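Local coordinates for protein putative prolyl-tRNA synthetase (Leishmania major, PDB 5XIL) that probably attaches L-proline to tRNA(Pro) with the use of ATP, as a class II aminoacyl-tRNA synthetase built as a dimer, at residues A[368-373]-A[379-384]; A[316-321]-A[364-369]; A[121-124]-A[128-131]; A[169-174]-A[230-235]. All blocks are in the same frame, centred on the assembly; numbering follows the deposited sequence.

How the contacts relate
Contacts 1 and 2 lie in the anticodon-binding domain and touch each other. Both use strand 367-372 and share Leu368. Contact 1 is a beta hairpin held by backbone hydrogen bonds, with mostly apolar side chains on one face. Contact 2 sets the helix 306-325 against the start of the same strand, through one leucine pair inside and a water-bridged arginine pair outside. Contacts 3 and 4 belong to the class II catalytic core, with centres about 16 Å apart. Contact 3 is a surface turn closed by a salt bridge, close to the second subunit. Contact 4 is buried, and an asparagine amide packs there without any hydrogen bond between its segments.

Contact 1: A[368-373]-A[379-384]; sequences LAVAVR and HSVAWD
Val370 and Val381 each place CG1 anti to the backbone N (chi1 -180° and 175°). In both, CG2 then lies beside the backbone N, and Val370 CG2 and Val381 CG2 meet at 3.7 Å. Leu368 has CG anti to its carbonyl carbon; chi1 -55° puts CG on the Trp383 side, and its CD2 branch touches the indole. Leu368 CD2 lies 3.6 Å from Trp383 CE3, in an oblique approach. At the other end, Val372 CG2 comes to the edge of the His379 imidazole, 3.5 Å from His379 CD2 and near the ring plane. The segments form an antiparallel beta hairpin of the anticodon-binding domain, and strand 378-382 is an edge strand of the sheet within this chain. Leu368 and Val381 are a hydrogen-bonded pair: Leu368 N gives to Val381 O at 2.7 Å, and Val381 N returns a bond to Leu368 O at 2.8 Å. Val370 and His379 are joined by two bonds in the same way. Ala369 and Ser380 between them are a non-hydrogen-bonded pair on the other face. Helix 387-412 covers the valine face, with Leu394 against Val370 and Val398 against Val372. Trp383 NE1 bonds to Glu322 of the helix 306-325.

Contact 2: A[316-321]-A[364-369]; sequences CWRLES and AERSLA
The helix 306-325 of the anticodon-binding domain packs here on the start of strand 367-372. Leu319 and Leu368 make the apolar part of the contact and reach toward each other tip to tip. CD2 of Leu319 lies 3.9 Å from CD1 of Leu368, and Leu319 CD1 is almost as near to that methyl. With CG anti to its backbone N (chi1 176°), Leu319 reaches off the helix, and both methyls come near Leu368 CD1. Ile295 and Val356 of the same sheet also touch Leu319, which makes it part of the helix-on-sheet packing of this domain. Arg366 follows helix 360-365 in a Schellman motif, with positive phi and two bonds back into the last turn. From this turn its side chain bends at chi2 and chi3 and brings its end toward Arg318. The two guanidinium groups meet edge to edge, their planes 3° apart and nearly coplanar, with Arg318 NH2 3.9 Å from Arg366 NH1. No direct bond joins these like charges. A water in both planes accepts from Arg318 NE at 3.1 Å and from Arg366 NH2 at 2.8 Å, and probably eases the repulsion. Arg366 NE gives its hydrogen to Trp383 O, and the Arg366 guanidinium also makes a cation-pi contact with the Trp383 ring.

Contact 3: A[121-124]-A[128-131]; sequences KWIR and DLPV
Arg124 and Asp128 close the short turn that joins helix 111-122 to strand 131-139 in the class II catalytic core. The tightly packed part lies on the inner side, where Ile123 packs against both Leu129 and Val131. Ile123 CD1 is 3.7 Å from Leu129 CD2, and Ile123 CG1 is equally close to Val131 CG2. The Ile123 and Leu129 side chains cross at about a right angle. Ile123 carries CG1 anti to its carbonyl carbon (chi1 -67°), and this branch meets both partners. Ile243 touches Ile123 as well, and Ala166 touches Leu129. The Leu129-Pro130 peptide bond is cis. The solvent side is polar: it is held by directed bonds and not by close apolar packing. Arg124 is exposed, and it grips the carboxylate of Asp128 side-on with NE and NH2. The guanidinium and carboxylate planes are 27° apart. Arg124 NH2 gives the shorter bond, 2.7 Å to Asp128 OD1, on the syn side but 29° out of the carboxylate plane. Arg124 NE makes a longer bond of 3.3 Å to Asp128 OD2 and comes from above the carboxylate plane. The backbone N of Ser125 also donates to OD2. Nearby, Trp122 turns to the dimer partner, with NE1 bonded to Glu28 of the second subunit and the ring in a cation-pi contact with Arg39 of that subunit. The backbone N of Arg124 completes the grip on Asp128: it bonds to OD2 at 2.8 Å, from the same face of the carboxylate plane as NE.

Contact 4: A[169-174]-A[230-235]; sequences EECAKE and SHNLGQ
Cys171 and Ala172 of helix 168-189 pack against Asn232 of strand 223-234. The Asn232 amide lies against the helix. Asn232 ND2 is 3.8 Å from Ala172 CA and 3.9 Å from Ala172 CB. Asn232 OD1 is 3.9 Å from Cys171 SG. Asn232 carries CG anti to its backbone N (chi1 -170°), and this turns the amide toward the helix. Cys171 also holds SG anti to its backbone N (chi1 178°), pointing to the strand. No hydrogen bond joins the two segments.

Hydrogen bonds nevertheless fix the amide at both ends. Asn232 OD1 accepts from Gly234 N at 3.0 Å, in the plane of the amide carbonyl, which makes an Asx turn. Asn232 ND2 donates to the hydroxyl of Tyr210. The orientation of the amide is therefore set by its own strand and by strand 210-218, while the helix lies alongside it.

Leu233 and Gly234 both face Gln259 of strand 253-265 in a classic beta bulge, and Gly234 has a positive phi, a conformation glycine adopts easily. Gln235 then stands at the N-cap of helix 236-241. In the class II core, helix 168-189 packs against strand 223-234: Ser230 touches Ile178, Asn232 touches Val175, and Cys171 rests on Trp165 of strand 156-165 and Trp258 of strand 253-265.

Contact 1: A[368-373]-A[379-384]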
# COMPACT_ATOMS: atom_id res chain seq x y z
N LEU A 368 3.00 -28.43 23.72
CA LEU A 368 3.92 -27.29 23.50
C LEU A 368 3.92 -26.41 24.71
O LEU A 368 2.88 -26.09 25.22
CB LEU A 368 3.39 -26.47 22.31
CG LEU A 368 3.17 -27.26 21.01
CD1 LEU A 368 2.66 -26.33 19.94
CD2 LEU A 368 4.46 -27.96 20.60
N ALA A 369 5.08 -26.01 25.17
CA ALA A 369 5.18 -25.05 26.23
C ALA A 369 5.19 -23.64 25.62
O ALA A 369 6.10 -23.31 24.88
CB ALA A 369 6.47 -25.25 26.98
N VAL A 370 4.23 -22.83 26.00
CA VAL A 370 3.99 -21.53 25.37
C VAL A 370 4.12 -20.48 26.44
O VAL A 370 3.52 -20.58 27.47
CB VAL A 370 2.60 -21.47 24.77
CG1 VAL A 370 2.36 -20.09 24.11
CG2 VAL A 370 2.41 -22.55 23.76
N ALA A 371 5.00 -19.53 26.20
CA ALA A 371 5.21 -18.43 27.10
C ALA A 371 4.55 -17.20 26.46
O ALA A 371 4.92 -16.86 25.31
CB ALA A 371 6.70 -18.19 27.20
N VAL A 372 3.60 -16.58 27.17
CA VAL A 372 2.89 -15.39 26.69
C VAL A 372 3.62 -14.12 27.10
O VAL A 372 3.88 -13.88 28.30
CB VAL A 372 1.48 -15.34 27.29
CG1 VAL A 372 0.70 -14.22 26.74
CG2 VAL A 372 0.77 -16.66 27.05
N ARG A 373 4.07 -13.34 26.12
CA ARG A 373 4.91 -12.22 26.37
C ARG A 373 4.27 -11.09 27.26
O ARG A 373 4.92 -10.57 28.19
CB ARG A 373 5.39 -11.61 25.07
CG ARG A 373 6.23 -10.33 25.20
CD ARG A 373 7.54 -10.48 25.90
NE ARG A 373 8.25 -9.22 25.99
CZ ARG A 373 8.07 -8.31 26.92
NH1 ARG A 373 7.27 -8.53 27.98
NH2 ARG A 373 8.74 -7.19 26.82
N HIS A 379 1.50 -21.56 29.16
CA HIS A 379 0.41 -22.49 28.83
C HIS A 379 0.98 -23.77 28.27
O HIS A 379 2.06 -23.74 27.65
CB HIS A 379 -0.46 -21.92 27.74
CG HIS A 379 -1.26 -20.76 28.18
ND1 HIS A 379 -2.54 -20.88 28.66
CD2 HIS A 379 -0.95 -19.44 28.27
CE1 HIS A 379 -3.02 -19.68 28.95
NE2 HIS A 379 -2.05 -18.80 28.75
N SER A 380 0.28 -24.87 28.46
CA SER A 380 0.57 -26.08 27.69
C SER A 380 -0.41 -26.14 26.57
O SER A 380 -1.61 -26.07 26.81
CB SER A 380 0.48 -27.36 28.52
OG SER A 380 1.54 -27.34 29.43
N VAL A 381 0.06 -26.24 25.34
CA VAL A 381 -0.89 -26.37 24.25
C VAL A 381 -0.65 -27.68 23.53
O VAL A 381 0.45 -27.95 23.07
CB VAL A 381 -0.75 -25.20 23.26
CG1 VAL A 381 -1.68 -25.44 22.07
CG2 VAL A 381 -1.07 -23.89 23.95
N ALA A 382 -1.71 -28.47 23.38
CA ALA A 382 -1.61 -29.80 22.71
C ALA A 382 -1.14 -29.65 21.28
O ALA A 382 -1.58 -28.72 20.54
CB ALA A 382 -2.98 -30.50 22.75
N TRP A 383 -0.23 -30.54 20.85
CA TRP A 383 0.26 -30.54 19.53
C TRP A 383 -0.40 -31.61 18.72
O TRP A 383 -0.07 -32.80 18.88
CB TRP A 383 1.76 -30.69 19.53
CG TRP A 383 2.38 -30.50 18.20
CD1 TRP A 383 1.79 -30.12 17.03
CD2 TRP A 383 3.75 -30.65 17.90
NE1 TRP A 383 2.69 -30.07 16.03
CE2 TRP A 383 3.92 -30.33 16.54
CE3 TRP A 383 4.85 -31.00 18.66
CZ2 TRP A 383 5.15 -30.43 15.90
CZ3 TRP A 383 6.07 -31.04 18.05
CH2 TRP A 383 6.22 -30.77 16.67
N ASP A 384 -1.34 -31.17 17.90
CA ASP A 384 -2.25 -32.03 17.15
C ASP A 384 -2.92 -31.18 16.07
O ASP A 384 -2.46 -30.05 15.78
CB ASP A 384 -3.25 -32.74 18.10
CG ASP A 384 -4.09 -31.76 18.94
OD1 ASP A 384 -4.48 -30.66 18.46
OD2 ASP A 384 -4.35 -32.11 20.07

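Contact 2: A[316-321]-A[364-369]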
# COMPACT_ATOMS: atom_id res chain seq x y z
N CYS A 316 10.56 -28.64 14.96
CA CYS A 316 10.40 -27.18 14.98
C CYS A 316 9.94 -26.66 13.63
O CYS A 316 8.99 -25.90 13.52
CB CYS A 316 11.70 -26.51 15.37
SG CYS A 316 12.19 -26.72 17.08
N TRP A 317 10.57 -27.14 12.58
CA TRP A 317 10.21 -26.80 11.23
C TRP A 317 8.81 -27.26 10.93
O TRP A 317 8.06 -26.60 10.33
CB TRP A 317 11.17 -27.46 10.24
CG TRP A 317 12.51 -26.85 10.14
CD1 TRP A 317 13.68 -27.49 10.20
CD2 TRP A 317 12.82 -25.47 9.94
NE1 TRP A 317 14.72 -26.62 10.05
CE2 TRP A 317 14.21 -25.36 9.89
N ARG A 318 8.48 -28.45 11.36
CA ARG A 318 7.16 -28.94 11.10
C ARG A 318 6.09 -28.09 11.77
O ARG A 318 5.01 -27.88 11.23
CB ARG A 318 7.06 -30.38 11.60
CG ARG A 318 5.71 -31.01 11.39
CD ARG A 318 5.86 -32.54 11.47
NE ARG A 318 6.16 -33.06 12.83
CZ ARG A 318 7.34 -33.56 13.26
NH1 ARG A 318 8.42 -33.62 12.47
NH2 ARG A 318 7.43 -34.01 14.52
N LEU A 319 6.35 -27.75 13.00
CA LEU A 319 5.43 -26.91 13.74
C LEU A 319 5.23 -25.55 13.05
O LEU A 319 4.13 -25.07 12.87
CB LEU A 319 5.90 -26.77 15.19
CG LEU A 319 5.03 -25.79 16.03
CD1 LEU A 319 3.61 -26.33 16.10
CD2 LEU A 319 5.52 -25.55 17.45
N GLU A 320 6.32 -24.97 12.65
CA GLU A 320 6.30 -23.73 11.91
C GLU A 320 5.38 -23.85 10.71
O GLU A 320 4.53 -22.98 10.44
CB GLU A 320 7.69 -23.36 11.45
CG GLU A 320 7.71 -22.05 10.69
CD GLU A 320 9.07 -21.68 10.13
OE1 GLU A 320 10.15 -22.12 10.60
OE2 GLU A 320 9.04 -20.89 9.21
N SER A 321 5.55 -24.95 10.00
CA SER A 321 4.80 -25.17 8.78
C SER A 321 3.32 -25.31 9.06
O SER A 321 2.50 -24.78 8.33
CB SER A 321 5.39 -26.33 7.97
OG SER A 321 4.49 -26.51 6.88
N ALA A 364 7.85 -35.56 23.20
CA ALA A 364 7.37 -36.87 23.65
C ALA A 364 5.92 -36.83 24.08
O ALA A 364 5.14 -37.76 23.80
CB ALA A 364 8.21 -37.35 24.80
N GLU A 365 5.53 -35.76 24.75
CA GLU A 365 4.16 -35.59 25.17
C GLU A 365 3.22 -34.89 24.18
O GLU A 365 2.04 -34.75 24.49
CB GLU A 365 4.09 -34.85 26.54
CG GLU A 365 4.85 -35.46 27.68
CD GLU A 365 4.27 -36.78 28.19
OE1 GLU A 365 3.10 -37.13 27.87
OE2 GLU A 365 4.99 -37.43 28.95
N ARG A 366 3.73 -34.50 23.02
CA ARG A 366 2.89 -33.80 22.05
C ARG A 366 2.18 -32.72 22.85
O ARG A 366 0.96 -32.71 22.96
CB ARG A 366 1.88 -34.75 21.42
CG ARG A 366 2.49 -35.76 20.45
CD ARG A 366 3.36 -35.06 19.42
NE ARG A 366 2.57 -34.41 18.38
CZ ARG A 366 3.02 -34.12 17.17
NH1 ARG A 366 4.27 -34.42 16.83
NH2 ARG A 366 2.23 -33.52 16.29
N SER A 367 2.98 -31.81 23.39
CA SER A 367 2.48 -30.74 24.24
C SER A 367 3.45 -29.56 24.27
O SER A 367 4.54 -29.65 24.82
CB SER A 367 2.28 -31.20 25.67
OG SER A 367 1.76 -30.15 26.52
N LEU A 368 3.00 -28.43 23.72
CA LEU A 368 3.92 -27.29 23.50
C LEU A 368 3.92 -26.41 24.71
O LEU A 368 2.88 -26.09 25.22
CB LEU A 368 3.39 -26.47 22.31
CG LEU A 368 3.17 -27.26 21.01
CD1 LEU A 368 2.66 -26.33 19.94
CD2 LEU A 368 4.46 -27.96 20.60
N ALA A 369 5.08 -26.01 25.17
CA ALA A 369 5.18 -25.05 26.23
C ALA A 369 5.19 -23.64 25.62
O ALA A 369 6.10 -23.31 24.88
CB ALA A 369 6.47 -25.25 26.98
O HOH W 1 3.14 -33.03 13.68

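Contact 3: A[121-124]-A[128-131]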
# COMPACT_ATOMS: atom_id res chain seq x y z
N LYS A 121 -11.10 23.22 -10.37
CA LYS A 121 -11.15 22.83 -11.76
C LYS A 121 -12.09 21.64 -12.01
O LYS A 121 -12.95 21.67 -12.89
CB LYS A 121 -9.72 22.57 -12.24
CG LYS A 121 -9.67 22.30 -13.71
CD LYS A 121 -8.36 21.73 -14.18
CE LYS A 121 -8.52 21.15 -15.60
NZ LYS A 121 -7.41 21.63 -16.46
N TRP A 122 -12.00 20.62 -11.17
CA TRP A 122 -12.77 19.43 -11.35
C TRP A 122 -14.19 19.61 -10.97
O TRP A 122 -15.02 18.90 -11.44
CB TRP A 122 -12.19 18.28 -10.51
CG TRP A 122 -10.80 17.88 -10.94
CD1 TRP A 122 -10.32 17.88 -12.20
CD2 TRP A 122 -9.75 17.34 -10.10
NE1 TRP A 122 -9.01 17.43 -12.21
CE2 TRP A 122 -8.65 17.07 -10.94
CE3 TRP A 122 -9.62 17.10 -8.71
CZ2 TRP A 122 -7.43 16.52 -10.45
CZ3 TRP A 122 -8.41 16.57 -8.22
CH2 TRP A 122 -7.33 16.30 -9.07
N ILE A 123 -14.51 20.57 -10.11
CA ILE A 123 -15.91 20.70 -9.73
C ILE A 123 -16.54 21.75 -10.66
O ILE A 123 -16.49 22.94 -10.39
CB ILE A 123 -16.08 21.05 -8.27
CG1 ILE A 123 -15.63 19.92 -7.36
CG2 ILE A 123 -17.51 21.44 -7.92
CD1 ILE A 123 -15.23 20.38 -5.95
N ARG A 124 -17.15 21.26 -11.73
CA ARG A 124 -17.73 22.11 -12.79
C ARG A 124 -19.17 22.31 -12.55
O ARG A 124 -19.70 23.30 -13.00
CB ARG A 124 -17.52 21.48 -14.18
CG ARG A 124 -16.05 21.40 -14.59
CD ARG A 124 -15.79 20.27 -15.57
NE ARG A 124 -16.24 18.98 -15.03
CZ ARG A 124 -16.33 17.83 -15.72
NH1 ARG A 124 -15.96 17.77 -17.01
NH2 ARG A 124 -16.78 16.73 -15.11
N ASP A 128 -20.37 16.80 -10.32
CA ASP A 128 -19.01 16.37 -9.96
C ASP A 128 -18.81 16.09 -8.46
O ASP A 128 -17.77 15.61 -8.07
CB ASP A 128 -18.01 17.40 -10.44
CG ASP A 128 -18.07 17.61 -11.94
OD1 ASP A 128 -17.99 16.59 -12.67
OD2 ASP A 128 -18.22 18.78 -12.41
N LEU A 129 -19.82 16.28 -7.65
CA LEU A 129 -19.67 16.11 -6.21
C LEU A 129 -20.28 14.79 -5.86
O LEU A 129 -21.24 14.40 -6.47
CB LEU A 129 -20.40 17.21 -5.47
CG LEU A 129 -19.83 18.63 -5.64
CD1 LEU A 129 -20.72 19.62 -4.95
CD2 LEU A 129 -18.41 18.72 -5.13
N PRO A 130 -19.80 14.16 -4.80
CA PRO A 130 -18.62 14.58 -3.99
C PRO A 130 -17.26 14.28 -4.63
O PRO A 130 -17.15 13.38 -5.48
CB PRO A 130 -18.81 13.77 -2.72
CG PRO A 130 -19.42 12.50 -3.20
CD PRO A 130 -20.43 12.94 -4.24
N VAL A 131 -16.23 15.04 -4.28
CA VAL A 131 -14.86 14.73 -4.67
C VAL A 131 -14.26 14.12 -3.41
O VAL A 131 -14.28 14.80 -2.37
CB VAL A 131 -14.09 15.98 -5.10
CG1 VAL A 131 -12.59 15.73 -5.35
CG2 VAL A 131 -14.69 16.50 -6.41

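Contact 4: A[169-174]-A[230-235]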
# COMPACT_ATOMS: atom_id res chain seq x y z
N GLU A 169 -24.44 18.29 5.84
CA GLU A 169 -24.71 17.05 6.55
C GLU A 169 -23.82 15.90 6.10
O GLU A 169 -23.40 15.04 6.91
CB GLU A 169 -26.16 16.67 6.37
CG GLU A 169 -27.07 17.68 7.07
CD GLU A 169 -27.40 18.94 6.23
OE1 GLU A 169 -26.89 19.14 5.08
OE2 GLU A 169 -28.19 19.77 6.77
N GLU A 170 -23.58 15.84 4.81
CA GLU A 170 -22.79 14.81 4.22
C GLU A 170 -21.35 14.89 4.73
O GLU A 170 -20.72 13.86 5.05
CB GLU A 170 -22.75 14.97 2.72
CG GLU A 170 -24.17 14.79 2.11
CD GLU A 170 -24.23 15.14 0.63
OE1 GLU A 170 -23.59 16.13 0.11
OE2 GLU A 170 -24.92 14.37 -0.04
N CYS A 171 -20.85 16.11 4.71
CA CYS A 171 -19.47 16.40 5.09
C CYS A 171 -19.27 16.04 6.59
O CYS A 171 -18.35 15.30 6.91
CB CYS A 171 -19.20 17.86 4.81
SG CYS A 171 -17.54 18.44 5.27
N ALA A 172 -20.19 16.49 7.46
CA ALA A 172 -20.14 16.21 8.90
C ALA A 172 -20.21 14.75 9.20
O ALA A 172 -19.52 14.26 10.13
CB ALA A 172 -21.25 16.92 9.67
N LYS A 173 -21.03 14.03 8.45
CA LYS A 173 -21.19 12.61 8.67
C LYS A 173 -19.87 11.87 8.34
O LYS A 173 -19.46 11.03 9.11
CB LYS A 173 -22.36 12.05 7.87
CG LYS A 173 -22.46 10.54 7.76
CD LYS A 173 -23.79 10.22 7.08
CE LYS A 173 -24.08 8.73 6.96
NZ LYS A 173 -22.98 8.13 6.16
N GLU A 174 -19.21 12.26 7.26
CA GLU A 174 -17.97 11.58 6.86
C GLU A 174 -16.83 11.86 7.85
O GLU A 174 -15.97 11.01 8.09
CB GLU A 174 -17.56 12.01 5.47
CG GLU A 174 -16.39 11.19 4.92
CD GLU A 174 -15.93 11.64 3.55
OE1 GLU A 174 -15.81 12.89 3.28
OE2 GLU A 174 -15.66 10.75 2.74
N SER A 230 -9.63 14.43 12.37
CA SER A 230 -10.52 14.56 11.24
C SER A 230 -11.22 15.94 11.33
O SER A 230 -11.93 16.19 12.33
CB SER A 230 -11.56 13.42 11.27
OG SER A 230 -12.46 13.46 10.14
N HIS A 231 -11.05 16.78 10.28
CA HIS A 231 -11.41 18.21 10.37
C HIS A 231 -12.66 18.45 9.47
O HIS A 231 -12.67 18.03 8.34
CB HIS A 231 -10.27 19.06 9.81
CG HIS A 231 -8.96 18.74 10.40
ND1 HIS A 231 -8.67 19.00 11.71
CD2 HIS A 231 -7.84 18.22 9.86
CE1 HIS A 231 -7.43 18.65 11.96
NE2 HIS A 231 -6.91 18.15 10.85
N ASN A 232 -13.67 19.14 9.99
CA ASN A 232 -14.71 19.73 9.19
C ASN A 232 -14.26 21.16 8.82
O ASN A 232 -14.15 22.03 9.70
CB ASN A 232 -16.00 19.71 9.96
CG ASN A 232 -17.16 20.10 9.08
OD1 ASN A 232 -16.98 20.91 8.22
ND2 ASN A 232 -18.33 19.52 9.30
N LEU A 233 -13.89 21.36 7.55
CA LEU A 233 -13.36 22.59 7.09
C LEU A 233 -14.50 23.56 6.66
O LEU A 233 -14.19 24.62 6.27
CB LEU A 233 -12.40 22.41 5.90
CG LEU A 233 -11.31 21.35 6.11
CD1 LEU A 233 -10.48 21.12 4.90
CD2 LEU A 233 -10.48 21.79 7.29
N GLY A 234 -15.74 23.17 6.78
CA GLY A 234 -16.89 23.91 6.21
C GLY A 234 -16.70 24.42 4.80
O GLY A 234 -16.17 23.74 3.92
N GLN A 235 -17.03 25.72 4.61
CA GLN A 235 -16.87 26.35 3.32
C GLN A 235 -15.66 27.28 3.27
O GLN A 235 -15.44 27.98 2.28
CB GLN A 235 -18.14 27.15 3.01
CG GLN A 235 -19.34 26.26 2.82
CD GLN A 235 -20.64 27.03 2.66
OE1 GLN A 235 -20.91 27.91 3.43
NE2 GLN A 235 -21.46 26.63 1.72